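Local coordinates for protein putative type 11 methyltransferase (PDB 3I9F) that probably acts as an S-adenosylmethionine-dependent methyltransferase, and binds zinc ions, at residues Ile110-Lys115 against Arg127-Tyr133. Residues are numbered along the deposited sequence; the frame is centred on the assembly and turned at random.
Sequences IIDWRK and RMDEKDY
The ring of Y133 is sandwiched between two aliphatic carbons: CG2 of I110, on strand 106-113, makes a CH-pi contact 3.5 Å from the centroid of the Y133 ring, while the CE methyl of M128, from the same segment as the ring, sits over the centre of the opposite face. In I110 a chi1 of -56° sets CG1 beside the backbone N and leaves CG2 anti to it, the branch that meets the ring. The polar contacts are made at the rim, where Y133 OH donates to D112 OD2 at 2.5 Å, arriving from above the carboxylate plane, and a water bridges the same hydroxyl to the backbone O of I111. H86 also bonds D112 OD2, so the buried carboxylate is tied to two side chains. A leucine in place of Y133 would probably leave D112 without its phenolic donor and the water without one of its two acceptors, and take away the flat ring between I110 CG2 and M128 CE.

Polar contacts also hold R127 and the turn from D129 to D132. R127, extended from CG to NE, lays its guanidinium over W113 CB and sends NH1 in plane to R114 O (2.9 Å, N-H...O 171°); its NH2 reaches the carbonyls of P122 and I120, binding the intervening loop. K115 stretches fully extended so that NZ meets the syn lone pair of D132 OD2 at 2.7 Å, with a longer salt bridge to D129. That D132 oxygen also accepts from D129 N, while D132 N donates to D129 OD1 at 2.8 Å. These reciprocal bonds form a capping box that starts helix 130-136, which packs against the end of strand 106-113 as part of the strand-loop-helix connection of a Rossmann-like methyltransferase fold.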
ATOM      1  N   ILE B 110     -20.904   6.690  -5.957  1.00 38.48           N
ATOM      2  CA  ILE B 110     -20.915   6.391  -7.382  1.00 38.05           C
ATOM      3  C   ILE B 110     -21.163   7.634  -8.214  1.00 38.49           C
ATOM      4  O   ILE B 110     -22.139   8.334  -8.000  1.00 38.67           O
ATOM      5  CB  ILE B 110     -22.052   5.391  -7.762  1.00 38.26           C
ATOM      6  CG1 ILE B 110     -21.964   4.092  -6.942  1.00 37.58           C
ATOM      7  CG2 ILE B 110     -22.056   5.103  -9.277  1.00 35.32           C
ATOM      8  CD1 ILE B 110     -20.591   3.560  -6.751  1.00 36.91           C
ATOM      9  N   ILE B 111     -20.271   7.895  -9.162  1.00 38.86           N
ATOM     10  CA  ILE B 111     -20.532   8.793 -10.272  1.00 39.05           C
ATOM     11  C   ILE B 111     -20.364   8.004 -11.555  1.00 39.59           C
ATOM     12  O   ILE B 111     -19.386   7.293 -11.716  1.00 41.33           O
ATOM     13  CB  ILE B 111     -19.563   9.977 -10.283  1.00 39.46           C
ATOM     14  CG1 ILE B 111     -19.727  10.788  -8.979  1.00 40.73           C
ATOM     15  CG2 ILE B 111     -19.833  10.869 -11.479  1.00 36.94           C
ATOM     16  CD1 ILE B 111     -18.585  11.772  -8.713  1.00 41.70           C
ATOM     17  N   ASP B 112     -21.333   8.098 -12.456  1.00 39.57           N
ATOM     18  CA  ASP B 112     -21.234   7.474 -13.748  1.00 39.40           C
ATOM     19  C   ASP B 112     -22.161   8.166 -14.711  1.00 39.25           C
ATOM     20  O   ASP B 112     -23.053   8.912 -14.298  1.00 39.01           O
ATOM     21  CB  ASP B 112     -21.600   5.977 -13.686  1.00 39.40           C
ATOM     22  CG  ASP B 112     -20.802   5.128 -14.690  1.00 40.00           C
ATOM     23  OD1 ASP B 112     -20.111   5.715 -15.560  1.00 41.36           O
ATOM     24  OD2 ASP B 112     -20.830   3.869 -14.598  1.00 40.32           O
ATOM     25  N   TRP B 113     -21.944   7.858 -15.990  1.00 39.06           N
ATOM     26  CA  TRP B 113     -22.679   8.387 -17.111  1.00 39.67           C
ATOM     27  C   TRP B 113     -24.116   7.920 -17.169  1.00 40.94           C
ATOM     28  O   TRP B 113     -24.389   6.789 -16.851  1.00 41.74           O
ATOM     29  CB  TRP B 113     -21.990   7.955 -18.386  1.00 39.23           C
ATOM     30  CG  TRP B 113     -20.659   8.586 -18.606  1.00 39.45           C
ATOM     31  CD1 TRP B 113     -19.457   8.107 -18.201  1.00 39.44           C
ATOM     32  CD2 TRP B 113     -20.394   9.819 -19.280  1.00 38.14           C
ATOM     33  NE1 TRP B 113     -18.446   8.956 -18.597  1.00 39.63           N
ATOM     34  CE2 TRP B 113     -18.991  10.018 -19.257  1.00 39.30           C
ATOM     35  CE3 TRP B 113     -21.194  10.751 -19.931  1.00 38.26           C
ATOM     36  CZ2 TRP B 113     -18.372  11.112 -19.867  1.00 38.67           C
ATOM     37  CZ3 TRP B 113     -20.581  11.863 -20.531  1.00 37.91           C
ATOM     38  CH2 TRP B 113     -19.190  12.033 -20.486  1.00 39.56           C
ATOM     39  N   ARG B 114     -25.049   8.770 -17.583  1.00 42.57           N
ATOM     40  CA  ARG B 114     -26.436   8.312 -17.659  1.00 44.25           C
ATOM     41  C   ARG B 114     -26.526   7.295 -18.799  1.00 44.09           C
ATOM     42  O   ARG B 114     -25.783   7.374 -19.771  1.00 42.94           O
ATOM     43  CB  ARG B 114     -27.430   9.443 -17.874  1.00 44.76           C
ATOM     44  CG  ARG B 114     -27.333  10.558 -16.867  1.00 49.85           C
ATOM     45  CD  ARG B 114     -28.472  11.551 -17.030  1.00 55.85           C
ATOM     46  NE  ARG B 114     -28.127  12.907 -16.585  1.00 61.64           N
ATOM     47  CZ  ARG B 114     -28.285  13.399 -15.338  1.00 65.79           C
ATOM     48  NH1 ARG B 114     -28.770  12.645 -14.328  1.00 66.13           N
ATOM     49  NH2 ARG B 114     -27.948  14.677 -15.084  1.00 65.91           N
ATOM     50  N   LYS B 115     -27.464   6.369 -18.655  1.00 44.42           N
ATOM     51  CA  LYS B 115     -27.671   5.287 -19.584  1.00 45.17           C
ATOM     52  C   LYS B 115     -28.650   5.723 -20.679  1.00 46.14           C
ATOM     53  O   LYS B 115     -29.747   5.193 -20.807  1.00 45.32           O
ATOM     54  CB  LYS B 115     -28.198   4.086 -18.798  1.00 45.03           C
ATOM     55  CG  LYS B 115     -28.176   2.745 -19.536  1.00 44.67           C
ATOM     56  CD  LYS B 115     -28.871   1.685 -18.695  1.00 44.26           C
ATOM     57  CE  LYS B 115     -28.479   0.266 -19.047  1.00 44.76           C
ATOM     58  NZ  LYS B 115     -29.339  -0.730 -18.285  1.00 45.71           N
ATOM     59  N   ARG B 127     -22.774   1.107 -20.377  1.00 39.51           N
ATOM     60  CA  ARG B 127     -23.228   2.004 -19.302  1.00 38.10           C
ATOM     61  C   ARG B 127     -24.221   1.370 -18.382  1.00 37.28           C
ATOM     62  O   ARG B 127     -25.026   0.554 -18.809  1.00 37.47           O
ATOM     63  CB  ARG B 127     -23.919   3.243 -19.876  1.00 37.82           C
ATOM     64  CG  ARG B 127     -23.006   4.156 -20.612  1.00 37.13           C
ATOM     65  CD  ARG B 127     -23.645   5.464 -20.974  1.00 34.77           C
ATOM     66  NE  ARG B 127     -22.811   6.193 -21.909  1.00 37.65           N
ATOM     67  CZ  ARG B 127     -22.915   7.488 -22.212  1.00 35.64           C
ATOM     68  NH1 ARG B 127     -23.810   8.253 -21.638  1.00 34.03           N
ATOM     69  NH2 ARG B 127     -22.071   8.016 -23.074  1.00 35.22           N
ATOM     70  N   MET B 128     -24.216   1.853 -17.147  1.00 36.82           N
ATOM     71  CA  MET B 128     -25.064   1.376 -16.080  1.00 36.51           C
ATOM     72  C   MET B 128     -25.797   2.537 -15.398  1.00 37.82           C
ATOM     73  O   MET B 128     -25.178   3.543 -15.042  1.00 37.70           O
ATOM     74  CB  MET B 128     -24.216   0.660 -15.015  1.00 35.70           C
ATOM     75  CG  MET B 128     -23.520  -0.673 -15.450  1.00 32.94           C
ATOM     76  SD  MET B 128     -22.319  -1.305 -14.248  1.00 23.45           S
ATOM     77  CE  MET B 128     -23.270  -1.025 -12.777  1.00 24.77           C
ATOM     78  N   ASP B 129     -27.098   2.368 -15.140  1.00 38.69           N
ATOM     79  CA  ASP B 129     -27.866   3.336 -14.364  1.00 39.45           C
ATOM     80  C   ASP B 129     -27.921   2.927 -12.908  1.00 39.82           C
ATOM     81  O   ASP B 129     -27.372   1.888 -12.521  1.00 39.52           O
ATOM     82  CB  ASP B 129     -29.281   3.482 -14.915  1.00 40.05           C
ATOM     83  CG  ASP B 129     -30.001   2.160 -14.998  1.00 44.10           C
ATOM     84  OD1 ASP B 129     -29.677   1.256 -14.181  1.00 50.39           O
ATOM     85  OD2 ASP B 129     -30.878   2.008 -15.876  1.00 47.30           O
ATOM     86  N   GLU B 130     -28.564   3.762 -12.088  1.00 40.19           N
ATOM     87  CA  GLU B 130     -28.827   3.432 -10.693  1.00 40.45           C
ATOM     88  C   GLU B 130     -29.266   2.000 -10.511  1.00 40.14           C
ATOM     89  O   GLU B 130     -28.732   1.265  -9.685  1.00 40.10           O
ATOM     90  CB  GLU B 130     -29.947   4.297 -10.125  1.00 40.86           C
ATOM     91  CG  GLU B 130     -30.107   4.103  -8.613  1.00 44.09           C
ATOM     92  CD  GLU B 130     -31.078   5.074  -7.936  1.00 45.54           C
ATOM     93  OE1 GLU B 130     -31.079   6.280  -8.286  1.00 47.15           O
ATOM     94  OE2 GLU B 130     -31.824   4.603  -7.043  1.00 45.01           O
ATOM     95  N   LYS B 131     -30.276   1.598 -11.257  1.00 40.07           N
ATOM     96  CA  LYS B 131     -30.843   0.289 -11.014  1.00 40.28           C
ATOM     97  C   LYS B 131     -29.756  -0.789 -11.223  1.00 39.39           C
ATOM     98  O   LYS B 131     -29.656  -1.720 -10.451  1.00 37.89           O
ATOM     99  CB  LYS B 131     -32.075   0.072 -11.878  1.00 40.31           C
ATOM    100  CG  LYS B 131     -32.766  -1.247 -11.587  1.00 45.25           C
ATOM    101  CD  LYS B 131     -33.977  -1.484 -12.505  1.00 50.70           C
ATOM    102  CE  LYS B 131     -34.758  -2.758 -12.088  1.00 53.59           C
ATOM    103  NZ  LYS B 131     -34.862  -2.977 -10.591  1.00 54.68           N
ATOM    104  N   ASP B 132     -28.932  -0.627 -12.258  1.00 39.23           N
ATOM    105  CA  ASP B 132     -27.819  -1.558 -12.517  1.00 39.33           C
ATOM    106  C   ASP B 132     -26.814  -1.560 -11.373  1.00 38.55           C
ATOM    107  O   ASP B 132     -26.336  -2.608 -10.967  1.00 39.09           O
ATOM    108  CB  ASP B 132     -27.117  -1.234 -13.844  1.00 39.30           C
ATOM    109  CG  ASP B 132     -28.037  -1.418 -15.061  1.00 42.18           C
ATOM    110  OD1 ASP B 132     -28.746  -2.468 -15.118  1.00 46.72           O
ATOM    111  OD2 ASP B 132     -28.046  -0.529 -15.955  1.00 40.35           O
ATOM    112  N   TYR B 133     -26.518  -0.380 -10.843  1.00 38.01           N
ATOM    113  CA  TYR B 133     -25.582  -0.269  -9.773  1.00 37.15           C
ATOM    114  C   TYR B 133     -26.113  -1.030  -8.581  1.00 37.37           C
ATOM    115  O   TYR B 133     -25.376  -1.800  -7.974  1.00 38.28           O
ATOM    116  CB  TYR B 133     -25.227   1.190  -9.457  1.00 36.48           C
ATOM    117  CG  TYR B 133     -23.991   1.671 -10.214  1.00 35.53           C
ATOM    118  CD1 TYR B 133     -24.094   2.360 -11.393  1.00 32.60           C
ATOM    119  CD2 TYR B 133     -22.722   1.418  -9.740  1.00 36.38           C
ATOM    120  CE1 TYR B 133     -22.988   2.787 -12.070  1.00 31.73           C
ATOM    121  CE2 TYR B 133     -21.611   1.852 -10.409  1.00 33.43           C
ATOM    122  CZ  TYR B 133     -21.757   2.521 -11.585  1.00 33.72           C
ATOM    123  OH  TYR B 133     -20.634   2.929 -12.289  1.00 34.31           O
TER
HETATM  124  O   HOH W   1     -18.518   4.179 -11.435  1.00 30.37           O